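Long-range contacts in Exo-alpha-sialidase (Clostridium perfringens, PDB 2V72), which binds galactose through the family 32 carbohydrate-binding module of a large sialidase toxin: residues I68-R73 / A134-L139; F80-E85 / W102-L107; V57-A62 / E120-T125. All coordinates share one frame; numbering follows the deposited sequence.

Contact 1: I68-R73 / A134-L139; sequences IAITPR and ASIAEL. With CA (calcium ion), chain B; GAL (beta-D-galactopyranose), chain C.
A classic beta bulge, in which Ala137 and Glu138 both face Thr71, interrupts the antiparallel pairing of strands 62-71 and 135-142 in this F5/8 type C beta-sandwich. Thr71 O accepts from both amides. Ala137 N lies 2.9 Å from Thr71 O and nearly along the C=O axis, whereas Glu138 N approaches Thr71 O at a slant, 3.3 Å away. In return Thr71 N donates to Glu138 O over 2.9 Å. On the face that carries Thr71 and Glu138, these two side chains run side by side, CB to CB 3.7 Å. Beyond that the glutamate bends (chi2 -59°), which carries OE2 to within 2.4 Å of the calcium ion. The extra residue of the bulge adds a second ligand, Ala137 O at 2.3 Å from the calcium ion; further ligands come from Ser31, Asp34, Asn36 and Thr39, while Gln13 holds Glu138 OE1. Ile70, on the other face with Leu139, crosses Ile136 at an angle, CG2 to CG1 3.9 Å. Past the strand, one water links Arg73 N to Ser135 OG, which has Asn78 as a further partner, and the Arg73 guanidinium meets galactose edge-on, with NH1 2.8 Å from O3 of the sugar and NH2 donating to the same oxygen. Since Ser75 O takes the NE hydrogen, the guanidinium is restrained in its rotation, and a forked grip on O3 implies a well-defined placement of that hydroxyl.

Contact 2: F80-E85 / W102-L107; sequences FITKYE and WEENNL
The Tyr84 ring lies over one face of the Trp102 indole in an offset stack, its centroid 3.9 Å from that of the six-membered ring and the planes 18° apart. Tyr84 CD2 sits above the centre of the indole, and the overlap continues toward the pyrrole side, where Tyr84 CE2 nears Trp102 NE1. Ile81 O lies at the indole edge, in its plane, 3.6 Å from Trp102 CE3, and Ile81 CB touches Trp102 CE3 at 4.0 Å. The third flat group, the Phe80 ring, carries Asn105 O above its centre, 3.6 Å from the ring plane, with Asn106 CB beside CZ; Pro72 and Arg73 also pack against this ring. For Tyr84, a CG placed between the backbone N and carbonyl carbon (chi1 68°) brings the phenol toward the tryptophan. The backbones meet in one direct hydrogen bond, Trp102 N to Thr82 O at 2.7 Å, whose donor stands well above the carbonyl plane; Thr101 OG1 is a second partner of that oxygen. A water then donates to Ile81 O (2.6 Å) and to Glu103 O (2.8 Å), and an Asx turn from Asn105 OD1 to Leu107 N shapes the loop. Lys109 NZ donates to Asn105 O, the oxygen over the Phe80 face, so that this carbonyl has a polar partner, while stacking, one amide bond and a bridging water together hold the loop to the strands.

Contact 3: V57-A62 / E120-T125; sequences VNLGKA and EEIKIT
Val57 pairs with Ile122 where strand 53-59 runs antiparallel to strand 121-129, their axes 159° apart, in one sheet of the F5/8 type C beta-sandwich. Theirs is a hydrogen-bonded pair: Val57 N reaches Ile122 O at 2.8 Å, and Ile122 N returns a bond of 2.9 Å to Val57 O. The same Val57 carbonyl oxygen is brushed by Glu121 CG, 3.3 Å away. The side chains of Val57 and Ile122 point to the interior face, where the valine also meets Met16. Asn58, the next residue, forms a non-hydrogen-bonded pair with Glu121 on the other face, and here the side chains supply the bond that the backbone does not. The Asn58 amide swings out with CG anti to the backbone N (chi1 -170°), and ND2 donates to Glu121 OE2 over 2.8 Å. The carboxylate oxygen uses its anti lone pair and lies in the amide plane, although the two flat groups are turned 67° from each other. Leu59 brings the chain back to backbone bonding, its N 2.7 Å from Glu120 O. Its methyl CD2 meets Ile122 CD1 at 3.9 Å, and both side chains rest on Val141 of the facing sheet, which ties this end of the pairing to the hydrophobic core. Toward the next strand, 84-90, Glu120 and Glu121 both face Ile89 in a classic beta bulge, and Asn91 N binds Glu120 OE1. At Gly60 the chain turns a corner under an Asx turn: Asn58 OD1 accepts from Gly60 N, so one amide group serves both the turn and the neighbouring strand. Lys61 follows, its carbonyl O receiving a CA-H...O contact from Glu120 CA at 3.5 Å.

Contact 1 is the most deeply buried of the three; contacts 2 and 3 reach the surface. Contacts 1 and 3 belong to the two facing sheets and press together through aliphatic side chains, Leu139 against Ile124 and Ile68 against Ile122; their segments alternate along the chain. Contact 2 is nested within the loops closed by both, meeting contact 1 where Pro72 packs against Leu107 O and contact 3 where Glu85 O probably accepts a hydrogen bond from Thr125 N, strands 84-90 and 121-129 being sheet neighbours. The chemistry follows place: strand pairing that also serves calcium and sugar in contact 1, aromatic stacking and a bridging water in contact 2, strand pairing with an amide-carboxylate bond in contact 3.

Contact 1: I68-R73 / A134-L139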
# COMPACT_ATOMS: atom_id res chain seq x y z
N ILE A 68 -1.56 8.45 4.62
CA ILE A 68 -1.23 7.04 4.46
C ILE A 68 0.28 6.86 4.67
O ILE A 68 1.08 7.59 4.07
CB ILE A 68 -1.65 6.51 3.05
CG1 ILE A 68 -3.17 6.64 2.86
CG2 ILE A 68 -1.23 5.05 2.86
CD1 ILE A 68 -3.60 6.81 1.43
N ALA A 69 0.66 5.92 5.52
CA ALA A 69 2.07 5.59 5.72
C ALA A 69 2.41 4.23 5.11
O ALA A 69 1.86 3.20 5.50
CB ALA A 69 2.44 5.63 7.21
N ILE A 70 3.33 4.26 4.15
CA ILE A 70 3.78 3.07 3.44
C ILE A 70 5.18 2.68 3.93
O ILE A 70 6.18 3.32 3.58
CB ILE A 70 3.79 3.29 1.90
CG1 ILE A 70 2.40 3.71 1.39
CG2 ILE A 70 4.28 2.05 1.17
CD1 ILE A 70 2.16 5.23 1.42
N THR A 71 5.22 1.63 4.75
CA THR A 71 6.46 1.12 5.33
C THR A 71 7.10 0.07 4.42
O THR A 71 6.54 -1.01 4.20
CB THR A 71 6.19 0.49 6.71
OG1 THR A 71 5.44 1.40 7.52
CG2 THR A 71 7.50 0.10 7.42
N PRO A 72 8.29 0.38 3.87
CA PRO A 72 9.03 -0.59 3.07
C PRO A 72 9.55 -1.76 3.91
O PRO A 72 9.47 -1.74 5.14
CB PRO A 72 10.22 0.23 2.53
CG PRO A 72 9.83 1.65 2.71
CD PRO A 72 9.00 1.67 3.94
N ARG A 73 10.08 -2.77 3.23
CA ARG A 73 10.72 -3.90 3.89
C ARG A 73 11.86 -3.46 4.80
O ARG A 73 12.70 -2.64 4.45
CB ARG A 73 11.20 -4.92 2.86
CG ARG A 73 12.21 -4.41 1.85
CD ARG A 73 12.44 -5.43 0.75
NE ARG A 73 12.96 -6.69 1.27
CZ ARG A 73 12.85 -7.86 0.67
NH1 ARG A 73 12.22 -7.97 -0.50
NH2 ARG A 73 13.36 -8.94 1.24
N ALA A 134 7.36 -5.45 -6.21
CA ALA A 134 6.72 -4.51 -5.31
C ALA A 134 6.60 -5.19 -3.95
O ALA A 134 6.15 -6.35 -3.88
CB ALA A 134 5.34 -4.12 -5.84
N SER A 135 7.01 -4.49 -2.90
CA SER A 135 6.84 -4.95 -1.53
C SER A 135 6.41 -3.81 -0.60
O SER A 135 6.77 -2.65 -0.81
CB SER A 135 8.12 -5.62 -1.00
OG SER A 135 9.26 -4.78 -1.08
N ILE A 136 5.59 -4.16 0.39
CA ILE A 136 5.14 -3.27 1.45
C ILE A 136 5.06 -4.12 2.71
O ILE A 136 4.33 -5.11 2.75
CB ILE A 136 3.75 -2.62 1.16
CG1 ILE A 136 3.83 -1.60 0.01
CG2 ILE A 136 3.19 -1.93 2.41
CD1 ILE A 136 2.47 -1.11 -0.50
N ALA A 137 5.82 -3.75 3.73
CA ALA A 137 5.82 -4.49 4.99
C ALA A 137 4.66 -4.07 5.89
O ALA A 137 4.07 -4.91 6.58
CB ALA A 137 7.17 -4.36 5.71
N GLU A 138 4.33 -2.78 5.88
CA GLU A 138 3.19 -2.25 6.64
C GLU A 138 2.49 -1.09 5.92
O GLU A 138 3.14 -0.25 5.30
CB GLU A 138 3.60 -1.81 8.04
CG GLU A 138 3.68 -2.91 9.08
CD GLU A 138 2.38 -3.64 9.26
OE1 GLU A 138 1.39 -3.01 9.70
OE2 GLU A 138 2.35 -4.85 8.98
N LEU A 139 1.17 -1.06 6.03
CA LEU A 139 0.36 0.01 5.48
C LEU A 139 -0.63 0.48 6.53
O LEU A 139 -1.41 -0.31 7.07
CB LEU A 139 -0.37 -0.43 4.21
CG LEU A 139 -1.03 0.74 3.48
CD1 LEU A 139 -0.80 0.68 1.99
CD2 LEU A 139 -2.52 0.86 3.82
CA CA B . 3.60 -6.67 8.02
C1 GAL C . 14.96 -12.58 -2.02
C2 GAL C . 14.21 -11.69 -1.03
C3 GAL C . 12.70 -11.83 -1.21
C4 GAL C . 12.27 -11.73 -2.67
C5 GAL C . 13.13 -12.62 -3.57
C6 GAL C . 12.77 -12.39 -5.03
O1 GAL C . 16.33 -12.27 -1.96
O2 GAL C . 14.60 -11.99 0.29
O3 GAL C . 12.05 -10.80 -0.49
O4 GAL C . 12.37 -10.40 -3.12
O5 GAL C . 14.51 -12.34 -3.35
O6 GAL C . 13.30 -13.45 -5.81
O HOH W 1 9.47 -2.57 0.60

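Contact 2: F80-E85 / W102-L107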
# COMPACT_ATOMS: atom_id res chain seq x y z
N PHE A 80 11.19 -2.20 -3.39
CA PHE A 80 11.09 -0.80 -3.02
C PHE A 80 10.34 -0.17 -4.19
O PHE A 80 10.84 -0.17 -5.31
CB PHE A 80 12.48 -0.13 -2.89
CG PHE A 80 13.19 -0.38 -1.58
CD1 PHE A 80 14.52 0.03 -1.43
CD2 PHE A 80 12.57 -0.99 -0.51
CE1 PHE A 80 15.21 -0.18 -0.23
CE2 PHE A 80 13.25 -1.20 0.70
CZ PHE A 80 14.57 -0.79 0.84
N ILE A 81 9.14 0.33 -3.94
CA ILE A 81 8.36 0.98 -4.99
C ILE A 81 8.92 2.37 -5.26
O ILE A 81 9.09 3.16 -4.33
CB ILE A 81 6.85 1.05 -4.63
CG1 ILE A 81 6.31 -0.36 -4.33
CG2 ILE A 81 6.06 1.74 -5.76
CD1 ILE A 81 4.93 -0.42 -3.72
N THR A 82 9.24 2.64 -6.53
CA THR A 82 9.84 3.91 -6.93
C THR A 82 8.86 4.85 -7.65
O THR A 82 9.02 6.07 -7.60
CB THR A 82 11.07 3.70 -7.84
OG1 THR A 82 10.68 3.04 -9.04
CG2 THR A 82 12.16 2.90 -7.12
N LYS A 83 7.87 4.29 -8.34
CA LYS A 83 6.84 5.06 -9.03
C LYS A 83 5.48 4.44 -8.72
O LYS A 83 5.29 3.22 -8.85
CB LYS A 83 7.11 5.08 -10.54
CG LYS A 83 6.50 6.27 -11.27
CD LYS A 83 6.66 6.15 -12.79
CE LYS A 83 5.95 7.30 -13.48
NZ LYS A 83 5.33 6.94 -14.80
N TYR A 84 4.53 5.28 -8.30
CA TYR A 84 3.27 4.81 -7.74
C TYR A 84 2.05 5.63 -8.18
O TYR A 84 2.18 6.74 -8.70
CB TYR A 84 3.35 4.80 -6.20
CG TYR A 84 3.44 6.19 -5.59
CD1 TYR A 84 2.29 6.87 -5.19
CD2 TYR A 84 4.67 6.82 -5.42
CE1 TYR A 84 2.37 8.16 -4.65
CE2 TYR A 84 4.76 8.10 -4.88
CZ TYR A 84 3.61 8.76 -4.49
OH TYR A 84 3.71 10.02 -3.96
N GLU A 85 0.87 5.05 -7.96
CA GLU A 85 -0.42 5.74 -8.04
C GLU A 85 -1.23 5.29 -6.84
O GLU A 85 -1.10 4.16 -6.39
CB GLU A 85 -1.18 5.34 -9.29
CG GLU A 85 -0.75 5.99 -10.60
CD GLU A 85 -1.54 5.45 -11.80
OE1 GLU A 85 -2.34 4.50 -11.61
OE2 GLU A 85 -1.36 5.96 -12.93
N TRP A 102 8.95 7.64 -5.44
CA TRP A 102 9.57 7.44 -4.14
C TRP A 102 11.05 7.08 -4.28
O TRP A 102 11.44 6.41 -5.24
CB TRP A 102 8.85 6.34 -3.35
CG TRP A 102 7.53 6.76 -2.75
CD1 TRP A 102 7.19 8.00 -2.28
CD2 TRP A 102 6.40 5.91 -2.52
NE1 TRP A 102 5.90 7.98 -1.79
CE2 TRP A 102 5.39 6.71 -1.93
CE3 TRP A 102 6.13 4.55 -2.76
CZ2 TRP A 102 4.13 6.21 -1.58
CZ3 TRP A 102 4.88 4.05 -2.41
CH2 TRP A 102 3.89 4.88 -1.82
N GLU A 103 11.85 7.51 -3.30
CA GLU A 103 13.27 7.20 -3.23
C GLU A 103 13.52 5.71 -2.99
O GLU A 103 12.66 5.00 -2.46
CB GLU A 103 13.92 7.99 -2.09
CG GLU A 103 14.65 9.26 -2.49
CD GLU A 103 15.36 9.90 -1.31
OE1 GLU A 103 14.70 10.62 -0.54
OE2 GLU A 103 16.59 9.66 -1.15
N GLU A 104 14.72 5.26 -3.36
CA GLU A 104 15.18 3.89 -3.11
C GLU A 104 15.81 3.68 -1.74
O GLU A 104 17.03 3.53 -1.62
CB GLU A 104 16.19 3.49 -4.17
CG GLU A 104 15.60 2.83 -5.38
CD GLU A 104 16.67 2.29 -6.28
OE1 GLU A 104 17.45 1.42 -5.82
OE2 GLU A 104 16.74 2.74 -7.44
N ASN A 105 14.97 3.65 -0.71
CA ASN A 105 15.43 3.39 0.64
C ASN A 105 14.30 2.80 1.46
O ASN A 105 13.18 2.69 0.97
CB ASN A 105 16.00 4.67 1.29
CG ASN A 105 14.99 5.81 1.35
OD1 ASN A 105 13.88 5.64 1.84
ND2 ASN A 105 15.39 6.98 0.86
N ASN A 106 14.59 2.41 2.70
CA ASN A 106 13.59 1.76 3.56
C ASN A 106 12.86 2.70 4.53
O ASN A 106 12.22 2.24 5.47
CB ASN A 106 14.23 0.60 4.32
CG ASN A 106 15.33 1.04 5.29
OD1 ASN A 106 15.86 0.21 6.05
ND2 ASN A 106 15.69 2.32 5.27
N LEU A 107 12.95 4.01 4.29
CA LEU A 107 12.25 4.98 5.11
C LEU A 107 10.76 4.94 4.80
O LEU A 107 10.37 4.79 3.64
CB LEU A 107 12.79 6.41 4.86
CG LEU A 107 14.28 6.71 5.11
CD1 LEU A 107 14.72 7.96 4.37
CD2 LEU A 107 14.59 6.82 6.59
O HOH W 2 10.93 2.74 -2.47

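Contact 3: V57-A62 / E120-T125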
# COMPACT_ATOMS: atom_id res chain seq x y z
N VAL A 57 -6.53 -2.27 -0.24
CA VAL A 57 -6.86 -2.40 1.16
C VAL A 57 -8.25 -1.81 1.40
O VAL A 57 -8.46 -0.60 1.24
CB VAL A 57 -5.80 -1.70 2.06
CG1 VAL A 57 -6.16 -1.87 3.53
CG2 VAL A 57 -4.41 -2.26 1.79
N ASN A 58 -9.18 -2.68 1.77
CA ASN A 58 -10.52 -2.25 2.16
C ASN A 58 -10.49 -1.79 3.59
O ASN A 58 -9.87 -2.42 4.45
CB ASN A 58 -11.53 -3.38 1.97
CG ASN A 58 -12.95 -2.91 2.14
OD1 ASN A 58 -13.47 -2.83 3.25
ND2 ASN A 58 -13.60 -2.59 1.02
N LEU A 59 -11.18 -0.68 3.86
CA LEU A 59 -11.03 0.03 5.13
C LEU A 59 -12.08 -0.36 6.17
O LEU A 59 -11.97 0.02 7.34
CB LEU A 59 -11.00 1.54 4.90
CG LEU A 59 -9.95 2.08 3.92
CD1 LEU A 59 -10.13 3.57 3.70
CD2 LEU A 59 -8.51 1.78 4.36
N GLY A 60 -13.08 -1.13 5.74
CA GLY A 60 -14.13 -1.62 6.65
C GLY A 60 -15.40 -0.80 6.60
O GLY A 60 -16.50 -1.35 6.61
N LYS A 61 -15.25 0.52 6.56
CA LYS A 61 -16.39 1.44 6.42
C LYS A 61 -15.97 2.69 5.66
O LYS A 61 -14.83 2.78 5.19
CB LYS A 61 -17.00 1.78 7.79
CG LYS A 61 -16.10 2.54 8.75
CD LYS A 61 -16.81 2.73 10.10
CE LYS A 61 -16.14 3.79 10.99
NZ LYS A 61 -16.22 5.17 10.40
N ALA A 62 -16.89 3.64 5.50
CA ALA A 62 -16.56 4.93 4.89
C ALA A 62 -15.70 5.76 5.85
O ALA A 62 -16.08 6.03 6.98
CB ALA A 62 -17.83 5.68 4.52
N GLU A 120 -13.71 4.12 1.14
CA GLU A 120 -13.96 2.83 1.80
C GLU A 120 -12.82 1.85 1.53
O GLU A 120 -12.68 0.83 2.22
CB GLU A 120 -15.26 2.19 1.29
CG GLU A 120 -16.26 3.11 0.59
CD GLU A 120 -17.05 2.38 -0.48
OE1 GLU A 120 -16.92 2.74 -1.67
OE2 GLU A 120 -17.80 1.43 -0.14
N GLU A 121 -12.03 2.16 0.51
CA GLU A 121 -10.96 1.28 0.05
C GLU A 121 -9.86 2.12 -0.61
O GLU A 121 -10.15 3.16 -1.20
CB GLU A 121 -11.52 0.25 -0.94
CG GLU A 121 -10.59 -0.91 -1.25
CD GLU A 121 -11.27 -2.04 -2.00
OE1 GLU A 121 -10.82 -2.36 -3.13
OE2 GLU A 121 -12.25 -2.61 -1.46
N ILE A 122 -8.62 1.66 -0.49
CA ILE A 122 -7.47 2.32 -1.12
C ILE A 122 -6.64 1.32 -1.91
O ILE A 122 -6.48 0.18 -1.50
CB ILE A 122 -6.55 3.00 -0.07
CG1 ILE A 122 -7.35 3.97 0.79
CG2 ILE A 122 -5.40 3.74 -0.75
CD1 ILE A 122 -6.67 4.31 2.08
N LYS A 123 -6.12 1.77 -3.05
CA LYS A 123 -5.33 0.92 -3.91
C LYS A 123 -3.98 1.55 -4.19
O LYS A 123 -3.90 2.65 -4.75
CB LYS A 123 -6.08 0.68 -5.22
CG LYS A 123 -5.53 -0.42 -6.11
CD LYS A 123 -6.15 -0.30 -7.49
CE LYS A 123 -6.14 -1.62 -8.23
NZ LYS A 123 -6.82 -1.49 -9.56
N ILE A 124 -2.92 0.86 -3.79
CA ILE A 124 -1.56 1.29 -4.12
C ILE A 124 -1.06 0.49 -5.31
O ILE A 124 -0.92 -0.74 -5.23
CB ILE A 124 -0.57 1.11 -2.93
CG1 ILE A 124 -1.19 1.56 -1.60
CG2 ILE A 124 0.77 1.80 -3.24
CD1 ILE A 124 -1.75 2.99 -1.58
N THR A 125 -0.78 1.19 -6.40
CA THR A 125 -0.27 0.59 -7.62
C THR A 125 1.22 0.89 -7.76
O THR A 125 1.63 2.05 -7.70
CB THR A 125 -1.04 1.08 -8.87
OG1 THR A 125 -2.42 0.69 -8.77
CG2 THR A 125 -0.45 0.49 -10.16